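Side-chain contacts in arylsulfatase (Pseudoalteromonas sp. MB47, PDB 7AJ0), which probably hydrolyses sulfate esters of fucoidan in an exo-acting manner and assembles as a hexamer: residues 96-99 and 104-107; 153-158 and 242-247; 192-197 and 272-277; 283-286 and 292-295; 444-447 and 451-454. All blocks are in the same frame, centred on the assembly; numbering follows the deposited sequence.

Interaction 1: residues 96-99 and 104-107; sequences MYSQ and SSRA
Gln99 and Ser105 meet where the chain has left strand 91-97 and doubled back into helix 102-111, and polar contacts and packing share the work. The polar part centres on Ser105 OG, which accepts a weak hydrogen bond from Gln99 N, 2.8 Å long but bent to 127° at the hydrogen. Its stronger partner is the backbone O of Asp325, a calcium-site residue. With OG lying beside its own backbone N (chi1 -73°), the Ser105 hydroxyl faces the incoming loop. Next to it Ser98 OG donates to Gln99 O at 3.1 Å, tilted 28° from the carbonyl plane.

The packing part belongs to the base of Gln99. Its CB packs against Ser104 CB at 3.7 Å and its CG reaches Ser104 O at 3.5 Å, before the bend at chi2 carries the amide away from the helix. Leu114 and Pro115 also pack on this glutamine.

Ser104 and Ser105 belong to the Cys-Thr-Ser-Ser-Arg run starting at calcium-binding Cys102, which resembles the sulfatase signature whose cysteine is commonly matured to formylglycine. The chemistry implies a modest, uncharged link: one buried hydroxyl ties the Gln99 backbone weakly, and the Asp325 backbone more firmly, to the helix near the metal.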
# COMPACT_ATOMS: atom_id res chain seq x y z
N MET A 96 -17.06 1.44 -27.61
CA MET A 96 -16.67 0.30 -28.42
C MET A 96 -15.74 -0.58 -27.60
O MET A 96 -14.86 -0.08 -26.89
CB MET A 96 -15.99 0.77 -29.70
CG MET A 96 -15.43 -0.33 -30.59
SD MET A 96 -16.67 -1.36 -31.36
CE MET A 96 -15.71 -2.00 -32.72
N TYR A 97 -15.92 -1.90 -27.71
CA TYR A 97 -15.25 -2.83 -26.82
C TYR A 97 -14.54 -3.93 -27.59
O TYR A 97 -15.02 -4.39 -28.63
CB TYR A 97 -16.25 -3.46 -25.82
CG TYR A 97 -16.56 -2.54 -24.68
CD1 TYR A 97 -15.73 -2.47 -23.57
CD2 TYR A 97 -17.69 -1.73 -24.70
CE1 TYR A 97 -16.00 -1.62 -22.52
CE2 TYR A 97 -17.97 -0.88 -23.66
CZ TYR A 97 -17.12 -0.83 -22.57
OH TYR A 97 -17.40 0.02 -21.52
N SER A 98 -13.38 -4.33 -27.05
CA SER A 98 -12.58 -5.41 -27.62
C SER A 98 -12.32 -6.46 -26.55
O SER A 98 -12.88 -6.39 -25.45
CB SER A 98 -11.26 -4.86 -28.15
OG SER A 98 -10.45 -4.39 -27.08
N GLN A 99 -11.48 -7.43 -26.85
CA GLN A 99 -10.96 -8.35 -25.84
C GLN A 99 -9.69 -7.77 -25.23
O GLN A 99 -9.13 -6.80 -25.73
CB GLN A 99 -10.70 -9.71 -26.47
CG GLN A 99 -11.90 -10.28 -27.20
CD GLN A 99 -13.10 -10.45 -26.30
OE1 GLN A 99 -13.06 -11.18 -25.31
NE2 GLN A 99 -14.19 -9.75 -26.63
N SER A 104 -7.02 -12.83 -28.75
CA SER A 104 -8.43 -12.97 -28.39
C SER A 104 -9.30 -11.98 -29.16
O SER A 104 -10.39 -12.34 -29.63
CB SER A 104 -8.60 -12.78 -26.89
OG SER A 104 -8.06 -13.89 -26.18
N SER A 105 -8.84 -10.74 -29.30
CA SER A 105 -9.62 -9.74 -30.02
C SER A 105 -9.66 -10.03 -31.52
O SER A 105 -10.68 -9.80 -32.17
CB SER A 105 -9.03 -8.35 -29.78
OG SER A 105 -9.31 -7.91 -28.47
N ARG A 106 -8.56 -10.53 -32.08
CA ARG A 106 -8.52 -10.78 -33.52
C ARG A 106 -9.32 -12.02 -33.89
O ARG A 106 -9.91 -12.07 -34.98
CB ARG A 106 -7.07 -10.89 -33.97
CG ARG A 106 -6.38 -9.53 -33.99
CD ARG A 106 -4.89 -9.61 -33.72
NE ARG A 106 -4.38 -8.27 -33.42
CZ ARG A 106 -4.18 -7.33 -34.34
NH1 ARG A 106 -4.44 -7.58 -35.62
NH2 ARG A 106 -3.71 -6.14 -33.98
N ALA A 107 -9.37 -13.01 -33.01
CA ALA A 107 -10.28 -14.13 -33.20
C ALA A 107 -11.73 -13.66 -33.19
O ALA A 107 -12.53 -14.05 -34.05
CB ALA A 107 -10.05 -15.19 -32.12

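Interaction 2: residues 153-158 and 242-247; sequences ALIGKW and QVLRDE
Ile155 is turned so that CG2 stands anti to its backbone N while CG1 lies beside that N (chi1 -68°), and the chain runs on straight to CD1. The two methyl groups thereby reach successive turns of helix 240-258, one at Leu244 and the other at Glu247. On the helix, Leu244 holds CG beside its own backbone N (chi1 -63°), which directs both its methyls at Gly156. The side chains of Ile155 and Leu244 run antiparallel alongside one another, with CG2 of Ile155 3.9 Å from CD2 of Leu244. The same CG2 also rests 3.6 Å from Leu244 O, and Ile155 CD1 sits equally near Glu247 O, so much of the isoleucine packs on helix backbone.

This is helix-on-sheet packing in the alkaline phosphatase-like alpha/beta fold of sulfatases: helix 240-258 lies against the end of strand 151-155 and leads into strand 262-267, the parallel neighbour of that strand. Where the chain turns its corner, CA of Gly156 touches Leu244 CD2 at 3.6 Å. With this backbone, any CB at Gly156 would collide with the carbonyl O of Ile155, so glycine is called for.

Of its side chain, Glu247 lends only CB, 4.1 Å from Ile155 CD1. The bend at chi2 takes its carboxylate away to Tyr175 OH. On another side of the helix, Arg245 uses NE and NH2 together on OD1 of Asp246, the NE bond measuring 2.8 Å; both nitrogens approach from one face of the carboxylate. Arg245 has a second anionic partner in Glu304.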
# COMPACT_ATOMS: atom_id res chain seq x y z
N ALA A 153 -9.46 -10.21 -48.13
CA ALA A 153 -8.04 -10.21 -47.81
C ALA A 153 -7.81 -9.71 -46.40
O ALA A 153 -8.55 -8.87 -45.89
CB ALA A 153 -7.25 -9.33 -48.80
N LEU A 154 -6.78 -10.25 -45.77
CA LEU A 154 -6.22 -9.71 -44.54
C LEU A 154 -4.77 -9.35 -44.83
O LEU A 154 -3.99 -10.22 -45.24
CB LEU A 154 -6.32 -10.70 -43.38
CG LEU A 154 -5.95 -10.12 -42.02
CD1 LEU A 154 -6.81 -10.74 -40.93
CD2 LEU A 154 -4.47 -10.31 -41.71
N ILE A 155 -4.42 -8.09 -44.64
CA ILE A 155 -3.08 -7.58 -44.92
C ILE A 155 -2.55 -6.98 -43.63
O ILE A 155 -3.06 -5.96 -43.16
CB ILE A 155 -3.08 -6.57 -46.06
CG1 ILE A 155 -3.43 -7.28 -47.38
CG2 ILE A 155 -1.74 -5.87 -46.15
CD1 ILE A 155 -3.53 -6.38 -48.58
N GLY A 156 -1.53 -7.61 -43.06
CA GLY A 156 -0.92 -7.12 -41.84
C GLY A 156 -0.78 -8.18 -40.77
O GLY A 156 -0.50 -9.35 -41.06
N LYS A 157 -0.98 -7.78 -39.51
CA LYS A 157 -0.78 -8.70 -38.40
C LYS A 157 -1.92 -9.70 -38.31
O LYS A 157 -3.10 -9.35 -38.42
CB LYS A 157 -0.66 -7.91 -37.09
CG LYS A 157 -0.56 -8.77 -35.85
CD LYS A 157 -0.65 -7.92 -34.58
CE LYS A 157 -0.89 -8.79 -33.36
NZ LYS A 157 -1.17 -7.98 -32.14
N TRP A 158 -1.56 -10.97 -38.09
CA TRP A 158 -2.54 -12.04 -37.90
C TRP A 158 -2.62 -12.39 -36.42
O TRP A 158 -3.55 -11.96 -35.73
CB TRP A 158 -2.15 -13.26 -38.73
CG TRP A 158 -3.11 -14.41 -38.66
CD1 TRP A 158 -2.80 -15.73 -38.49
CD2 TRP A 158 -4.54 -14.35 -38.78
NE1 TRP A 158 -3.94 -16.49 -38.49
CE2 TRP A 158 -5.02 -15.67 -38.67
CE3 TRP A 158 -5.46 -13.31 -38.96
CZ2 TRP A 158 -6.38 -15.98 -38.73
CZ3 TRP A 158 -6.81 -13.62 -39.03
CH2 TRP A 158 -7.25 -14.94 -38.91
N GLN A 242 4.91 0.38 -44.41
CA GLN A 242 4.89 0.90 -45.77
C GLN A 242 4.66 -0.22 -46.78
O GLN A 242 3.96 -0.03 -47.78
CB GLN A 242 6.20 1.62 -46.08
CG GLN A 242 6.50 2.81 -45.17
CD GLN A 242 5.46 3.91 -45.29
OE1 GLN A 242 5.24 4.45 -46.38
NE2 GLN A 242 4.83 4.25 -44.18
N VAL A 243 5.23 -1.40 -46.51
CA VAL A 243 5.02 -2.54 -47.40
C VAL A 243 3.58 -3.01 -47.33
O VAL A 243 2.97 -3.35 -48.35
CB VAL A 243 6.01 -3.67 -47.03
CG1 VAL A 243 5.68 -4.93 -47.81
CG2 VAL A 243 7.43 -3.22 -47.30
N LEU A 244 3.01 -3.06 -46.12
CA LEU A 244 1.61 -3.45 -45.98
C LEU A 244 0.70 -2.45 -46.69
O LEU A 244 -0.25 -2.84 -47.37
CB LEU A 244 1.23 -3.55 -44.51
CG LEU A 244 1.98 -4.60 -43.69
CD1 LEU A 244 1.67 -4.45 -42.21
CD2 LEU A 244 1.62 -6.00 -44.17
N ARG A 245 0.99 -1.16 -46.54
CA ARG A 245 0.22 -0.14 -47.25
C ARG A 245 0.25 -0.39 -48.75
O ARG A 245 -0.79 -0.36 -49.42
CB ARG A 245 0.77 1.25 -46.92
CG ARG A 245 0.01 2.43 -47.50
CD ARG A 245 0.42 2.77 -48.93
NE ARG A 245 1.86 2.62 -49.16
CZ ARG A 245 2.79 3.42 -48.66
NH1 ARG A 245 2.45 4.44 -47.89
NH2 ARG A 245 4.07 3.20 -48.93
N ASP A 246 1.44 -0.67 -49.30
CA ASP A 246 1.55 -0.94 -50.72
C ASP A 246 0.69 -2.12 -51.14
O ASP A 246 0.04 -2.10 -52.19
CB ASP A 246 3.01 -1.20 -51.10
CG ASP A 246 3.87 0.05 -51.00
OD1 ASP A 246 3.32 1.17 -51.05
OD2 ASP A 246 5.11 -0.09 -50.89
N GLU A 247 0.66 -3.18 -50.32
CA GLU A 247 -0.09 -4.37 -50.68
C GLU A 247 -1.60 -4.13 -50.63
O GLU A 247 -2.35 -4.64 -51.46
CB GLU A 247 0.30 -5.54 -49.78
CG GLU A 247 1.66 -6.14 -50.10
CD GLU A 247 1.69 -6.85 -51.44
OE1 GLU A 247 0.63 -7.36 -51.87
OE2 GLU A 247 2.77 -6.91 -52.06

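Interaction 3: residues 192-197 and 272-277; sequences ERQYAD and HNDNYP
Tyr195 and Gln194 reach Asp274 from the opposite direction to its own side chain, and each takes one carboxylate oxygen. The phenol ring is turned 55° from the carboxylate plane and meets OD2 at its edge. Tyr195 OH donates to the syn lone pair of OD2 at 2.7 Å. The amide of Gln194, its CG anti to the backbone N and its chain extended beyond, is twisted 54° from the same carboxylate, and its NE2 comes to OD1 from above that plane at 3.0 Å.

From the other face Asn273 ND2 also grips OD1, with its own N-H at 163°, so the carboxylate is fixed against rotation. Thr187 OG1 adds a further bond to OD2; such a wealth of donors is likely to stabilise the negative charge. A water joins Gln194 OE1, 2.7 Å away, to Tyr276 OH.

A cis peptide bond precedes Asp274 in this loop. Around the contact, Arg193 makes a cation-pi pair with Tyr276 of the second subunit, and the relation is reciprocal; Gln194 packs on Tyr484 of the third. The arrangement is a buried carboxylate hub tying a type I beta turn, Arg193 to Ala196, to the loop after strand 262-267 at a subunit interface of the hexamer.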
# COMPACT_ATOMS: atom_id res chain seq x y z
N GLU A 192 19.78 -5.87 -30.23
CA GLU A 192 20.73 -6.68 -29.48
C GLU A 192 20.76 -6.30 -28.00
O GLU A 192 20.64 -7.16 -27.12
CB GLU A 192 22.13 -6.55 -30.09
CG GLU A 192 23.17 -7.46 -29.48
CD GLU A 192 24.58 -7.07 -29.89
OE1 GLU A 192 25.08 -7.59 -30.91
OE2 GLU A 192 25.19 -6.23 -29.19
N ARG A 193 20.93 -5.01 -27.71
CA ARG A 193 21.13 -4.59 -26.33
C ARG A 193 19.88 -4.81 -25.49
O ARG A 193 19.96 -5.25 -24.34
CB ARG A 193 21.56 -3.12 -26.28
CG ARG A 193 21.84 -2.62 -24.87
CD ARG A 193 22.24 -1.16 -24.87
NE ARG A 193 22.57 -0.69 -23.52
CZ ARG A 193 23.78 -0.76 -22.98
NH1 ARG A 193 24.79 -1.29 -23.66
NH2 ARG A 193 23.98 -0.30 -21.75
N GLN A 194 18.71 -4.49 -26.04
CA GLN A 194 17.46 -4.63 -25.29
C GLN A 194 17.23 -6.07 -24.87
O GLN A 194 16.69 -6.31 -23.78
CB GLN A 194 16.30 -4.12 -26.14
CG GLN A 194 14.93 -4.18 -25.49
CD GLN A 194 13.85 -3.58 -26.37
OE1 GLN A 194 14.14 -3.05 -27.45
NE2 GLN A 194 12.60 -3.65 -25.93
N TYR A 195 17.63 -7.03 -25.69
CA TYR A 195 17.44 -8.46 -25.44
C TYR A 195 18.78 -9.16 -25.27
O TYR A 195 18.96 -10.31 -25.69
CB TYR A 195 16.63 -9.09 -26.56
CG TYR A 195 15.28 -8.44 -26.77
CD1 TYR A 195 14.15 -8.93 -26.12
CD2 TYR A 195 15.13 -7.33 -27.59
CE1 TYR A 195 12.91 -8.33 -26.29
CE2 TYR A 195 13.90 -6.73 -27.77
CZ TYR A 195 12.79 -7.23 -27.12
OH TYR A 195 11.56 -6.64 -27.29
N ALA A 196 19.73 -8.49 -24.61
CA ALA A 196 21.11 -8.96 -24.63
C ALA A 196 21.29 -10.31 -23.95
O ALA A 196 22.17 -11.08 -24.35
CB ALA A 196 22.02 -7.91 -23.97
N ASP A 197 20.49 -10.60 -22.92
CA ASP A 197 20.62 -11.88 -22.23
C ASP A 197 20.45 -13.06 -23.18
O ASP A 197 20.95 -14.15 -22.89
CB ASP A 197 19.60 -11.98 -21.09
CG ASP A 197 18.17 -11.83 -21.58
OD1 ASP A 197 17.95 -11.05 -22.52
OD2 ASP A 197 17.28 -12.49 -21.01
N HIS A 272 2.36 -1.88 -31.87
CA HIS A 272 2.95 -2.91 -31.03
C HIS A 272 4.45 -2.67 -30.87
O HIS A 272 5.12 -2.21 -31.79
CB HIS A 272 2.70 -4.29 -31.62
CG HIS A 272 2.66 -5.39 -30.61
ND1 HIS A 272 3.79 -5.82 -29.94
CD2 HIS A 272 1.64 -6.16 -30.16
CE1 HIS A 272 3.46 -6.80 -29.12
NE2 HIS A 272 2.16 -7.03 -29.23
N ASN A 273 4.97 -3.00 -29.69
CA ASN A 273 6.41 -2.91 -29.48
C ASN A 273 7.11 -4.05 -30.21
O ASN A 273 6.53 -5.12 -30.43
CB ASN A 273 6.73 -2.98 -27.98
CG ASN A 273 6.73 -4.40 -27.45
OD1 ASN A 273 5.69 -5.04 -27.35
ND2 ASN A 273 7.91 -4.89 -27.09
N ASP A 274 8.36 -3.82 -30.61
CA ASP A 274 9.07 -2.56 -30.47
C ASP A 274 8.83 -1.71 -31.72
O ASP A 274 9.05 -2.18 -32.83
CB ASP A 274 10.56 -2.81 -30.26
CG ASP A 274 10.83 -3.73 -29.08
OD1 ASP A 274 10.42 -3.40 -27.96
OD2 ASP A 274 11.44 -4.81 -29.30
N ASN A 275 8.38 -0.47 -31.52
CA ASN A 275 8.00 0.37 -32.64
C ASN A 275 9.22 0.91 -33.37
O ASN A 275 10.12 1.49 -32.76
CB ASN A 275 7.13 1.53 -32.16
CG ASN A 275 5.68 1.14 -31.99
OD1 ASN A 275 4.96 0.97 -32.96
ND2 ASN A 275 5.26 1.00 -30.74
N TYR A 276 9.24 0.71 -34.69
CA TYR A 276 10.30 1.23 -35.56
C TYR A 276 9.65 1.85 -36.78
O TYR A 276 9.43 1.17 -37.80
CB TYR A 276 11.29 0.13 -35.93
CG TYR A 276 12.30 -0.14 -34.84
CD1 TYR A 276 13.47 0.59 -34.77
CD2 TYR A 276 12.06 -1.10 -33.87
CE1 TYR A 276 14.39 0.36 -33.77
CE2 TYR A 276 12.97 -1.34 -32.87
CZ TYR A 276 14.14 -0.61 -32.82
OH TYR A 276 15.05 -0.84 -31.82
N PRO A 277 9.32 3.14 -36.72
CA PRO A 277 8.70 3.79 -37.88
C PRO A 277 9.67 3.90 -39.05
O PRO A 277 10.88 3.74 -38.91
CB PRO A 277 8.32 5.18 -37.35
CG PRO A 277 8.35 5.06 -35.86
CD PRO A 277 9.40 4.04 -35.56
O HOH W 1 13.59 -1.23 -29.33

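Interaction 4: residues 283-286 and 292-295; sequences GASP and RDAM
The first turn of helix 290-311, an element of the alkaline phosphatase-like sulfatase fold, is fastened to the loop that leads into it, Asp293 holding Gly283 and Ser285 with both carboxylate oxygens. Its CG lies beside the backbone N (chi1 -69°), which brings the carboxylate up to the loop.

The two oxygens are used differently. OD2 takes a single bond from Gly283 N, 2.9 Å long, the donor standing 47° out of the carboxylate plane. OD1 takes two bonds from Ser285. Its backbone N approaches from above one face at 3.1 Å, while the hydroxyl OG comes almost head-on to the C-O bond, slightly toward the other face, at 2.7 Å. Three donors thus share one buried carboxylate, and they would be expected to stabilise its negative charge. An alanine in place of Asp293 would probably leave the N-H groups of Gly283 and Ser285 without their acceptor and let the loop move away from the helix.

Ser285 OG stands between its own backbone N and carbonyl carbon (chi1 73°), and from there it bonds both Asp293 OD1 and the N-H of Ala288, in the short connection into the helix. Gly283 has a positive phi, a conformation glycine adopts readily. Arg292 gives the loop only the base of its side chain; its guanidinium runs off to Ile76 O, Ser336 O and, through NH2, to Asn471 O of the fourth subunit. At that base, Arg292 CB lies 3.4 Å from Ser285 OG.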
# COMPACT_ATOMS: atom_id res chain seq x y z
N GLY A 283 11.31 11.61 -35.68
CA GLY A 283 11.10 12.97 -35.24
C GLY A 283 9.93 13.67 -35.89
O GLY A 283 9.79 14.89 -35.74
N ALA A 284 9.07 12.94 -36.60
CA ALA A 284 7.92 13.56 -37.24
C ALA A 284 6.90 14.06 -36.22
O ALA A 284 6.23 15.07 -36.46
CB ALA A 284 7.26 12.58 -38.21
N SER A 285 6.75 13.36 -35.10
CA SER A 285 5.83 13.81 -34.07
C SER A 285 6.50 14.88 -33.21
O SER A 285 7.72 14.85 -33.02
CB SER A 285 5.40 12.64 -33.19
OG SER A 285 6.46 12.23 -32.34
N PRO A 286 5.73 15.83 -32.68
CA PRO A 286 6.32 16.78 -31.72
C PRO A 286 6.96 16.09 -30.53
O PRO A 286 7.97 16.58 -30.01
CB PRO A 286 5.13 17.65 -31.31
CG PRO A 286 4.17 17.55 -32.45
CD PRO A 286 4.33 16.16 -33.00
N ARG A 292 5.12 7.55 -30.77
CA ARG A 292 4.35 8.67 -31.30
C ARG A 292 4.64 8.89 -32.78
O ARG A 292 3.73 9.19 -33.56
CB ARG A 292 4.65 9.94 -30.51
CG ARG A 292 4.32 9.85 -29.03
CD ARG A 292 2.82 9.77 -28.76
NE ARG A 292 2.55 9.81 -27.32
CZ ARG A 292 2.23 8.76 -26.57
NH1 ARG A 292 2.11 7.55 -27.11
NH2 ARG A 292 2.02 8.92 -25.28
N ASP A 293 5.91 8.76 -33.18
CA ASP A 293 6.24 8.78 -34.60
C ASP A 293 5.46 7.70 -35.34
O ASP A 293 4.99 7.92 -36.47
CB ASP A 293 7.74 8.57 -34.80
CG ASP A 293 8.56 9.74 -34.32
OD1 ASP A 293 7.98 10.80 -33.98
OD2 ASP A 293 9.81 9.62 -34.28
N ALA A 294 5.30 6.53 -34.72
CA ALA A 294 4.52 5.46 -35.33
C ALA A 294 3.06 5.85 -35.46
O ALA A 294 2.39 5.46 -36.43
CB ALA A 294 4.65 4.18 -34.51
N MET A 295 2.54 6.63 -34.51
CA MET A 295 1.15 7.07 -34.59
C MET A 295 0.96 8.02 -35.77
O MET A 295 -0.09 7.99 -36.43
CB MET A 295 0.74 7.73 -33.27
CG MET A 295 -0.76 7.79 -33.04
SD MET A 295 -1.57 6.18 -33.23
CE MET A 295 -3.11 6.67 -34.02

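Interaction 5: residues 444-447 and 451-454; sequences FNTA and RNID
Thr446 meets Arg451 and Asn452 at the end of strand 442-446, where an antiparallel beta hairpin with strand 456-460 opens into its connecting loop. The CB of Thr446 points toward residues 451-454 and there divides into its two branches.

The methyl, CG2, stands anti to the backbone N and runs into the peptide group of Arg451: it lies 3.4 Å from Arg451 O and 3.5 Å from Arg451 C. The hydroxyl branch turns the other way, beside the backbone N (chi1 -52°). OG1 passes Asn452 CA at 4.0 Å, the two side chains crossing at a slant, and finds its strongest polar partner in Ser456 OG, just where the second strand begins. That serine also bonds Asn452 O, so it links both sides of the loop. With an alanine here, both branches are gone; Ser456 OG would probably lose its hydroxyl partner, and a gap would be likely to open beside the carbonyl of Arg451.

The loop has its own internal tie. Arg451 and Asp454 form a salt bridge, with the aspartate oxygen at the edge of the guanidinium and in its plane. Both ends continue into the third subunit, Arg451 NH2 to Gln483 and Asp454 OD1 to His482, so the hairpin loop forms part of the hexamer interface. Within the loop, Arg451 NH1 is 3.0 Å from Asp454 OD2, a weak hydrogen bond with an angle of 126°.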
# COMPACT_ATOMS: atom_id res chain seq x y z
N PHE A 444 -8.61 -7.59 -11.75
CA PHE A 444 -7.17 -7.56 -11.90
C PHE A 444 -6.57 -6.55 -10.93
O PHE A 444 -7.03 -5.40 -10.85
CB PHE A 444 -6.79 -7.18 -13.33
CG PHE A 444 -7.06 -8.27 -14.34
CD1 PHE A 444 -8.31 -8.38 -14.93
CD2 PHE A 444 -6.07 -9.16 -14.70
CE1 PHE A 444 -8.56 -9.37 -15.86
CE2 PHE A 444 -6.32 -10.15 -15.63
CZ PHE A 444 -7.56 -10.26 -16.21
N ASN A 445 -5.55 -6.97 -10.19
CA ASN A 445 -4.88 -6.12 -9.21
C ASN A 445 -3.40 -6.08 -9.56
O ASN A 445 -2.76 -7.13 -9.65
CB ASN A 445 -5.11 -6.65 -7.79
CG ASN A 445 -4.92 -5.58 -6.74
OD1 ASN A 445 -5.65 -4.59 -6.70
ND2 ASN A 445 -3.94 -5.79 -5.87
N THR A 446 -2.87 -4.88 -9.76
CA THR A 446 -1.54 -4.69 -10.31
C THR A 446 -0.56 -4.30 -9.21
O THR A 446 -0.80 -3.34 -8.47
CB THR A 446 -1.56 -3.62 -11.41
OG1 THR A 446 -2.58 -3.94 -12.36
CG2 THR A 446 -0.22 -3.55 -12.11
N ALA A 447 0.55 -5.03 -9.13
CA ALA A 447 1.52 -4.85 -8.06
C ALA A 447 2.59 -3.81 -8.37
O ALA A 447 3.15 -3.21 -7.44
CB ALA A 447 2.20 -6.18 -7.73
N ARG A 451 2.35 -2.28 -14.92
CA ARG A 451 2.64 -3.68 -15.21
C ARG A 451 1.37 -4.53 -15.12
O ARG A 451 1.29 -5.52 -14.39
CB ARG A 451 3.73 -4.19 -14.28
CG ARG A 451 5.11 -3.67 -14.62
CD ARG A 451 5.55 -4.19 -15.97
NE ARG A 451 6.90 -3.77 -16.34
CZ ARG A 451 7.59 -4.29 -17.35
NH1 ARG A 451 7.06 -5.26 -18.08
NH2 ARG A 451 8.81 -3.86 -17.61
N ASN A 452 0.37 -4.13 -15.91
CA ASN A 452 -0.90 -4.84 -15.92
C ASN A 452 -0.72 -6.28 -16.36
O ASN A 452 -1.28 -7.21 -15.76
CB ASN A 452 -1.88 -4.11 -16.85
CG ASN A 452 -1.95 -2.63 -16.58
OD1 ASN A 452 -1.57 -1.81 -17.42
ND2 ASN A 452 -2.43 -2.26 -15.40
N ILE A 453 0.06 -6.51 -17.42
CA ILE A 453 0.21 -7.85 -17.96
C ILE A 453 1.14 -8.68 -17.08
O ILE A 453 0.84 -9.84 -16.75
CB ILE A 453 0.73 -7.79 -19.41
CG1 ILE A 453 -0.27 -7.07 -20.31
CG2 ILE A 453 1.01 -9.19 -19.94
CD1 ILE A 453 0.31 -6.63 -21.65
N ASP A 454 2.28 -8.11 -16.68
CA ASP A 454 3.41 -8.88 -16.19
C ASP A 454 3.54 -8.91 -14.67
O ASP A 454 4.41 -9.62 -14.17
CB ASP A 454 4.70 -8.32 -16.79
CG ASP A 454 4.69 -8.34 -18.31
OD1 ASP A 454 4.32 -9.39 -18.88
OD2 ASP A 454 5.05 -7.32 -18.93

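Overall arrangement
Three of the contacts form a connected band beside the calcium site, and a fourth joins it farther out. Interaction 1 is nearest the metal, the Ser105 side chain about 6 Å from calcium. It touches interaction 2 where Arg106 NE and Lys157 NZ stand 3.5 Å apart, the first bonded to Asp325, the second salt-bridged to Asp60, both calcium-site residues. Interaction 2 touches interaction 3 through Lys157 NZ and His272 CD2, 3.9 Å apart. Interaction 4 continues the band outward, with Pro277 CG 3.6 Å from Ala294 N. Interaction 5 stands separate, its nearest atoms about 8 Å from interaction 3, yet both contact the third subunit. Local ties near a metal thus grade into subunit contacts.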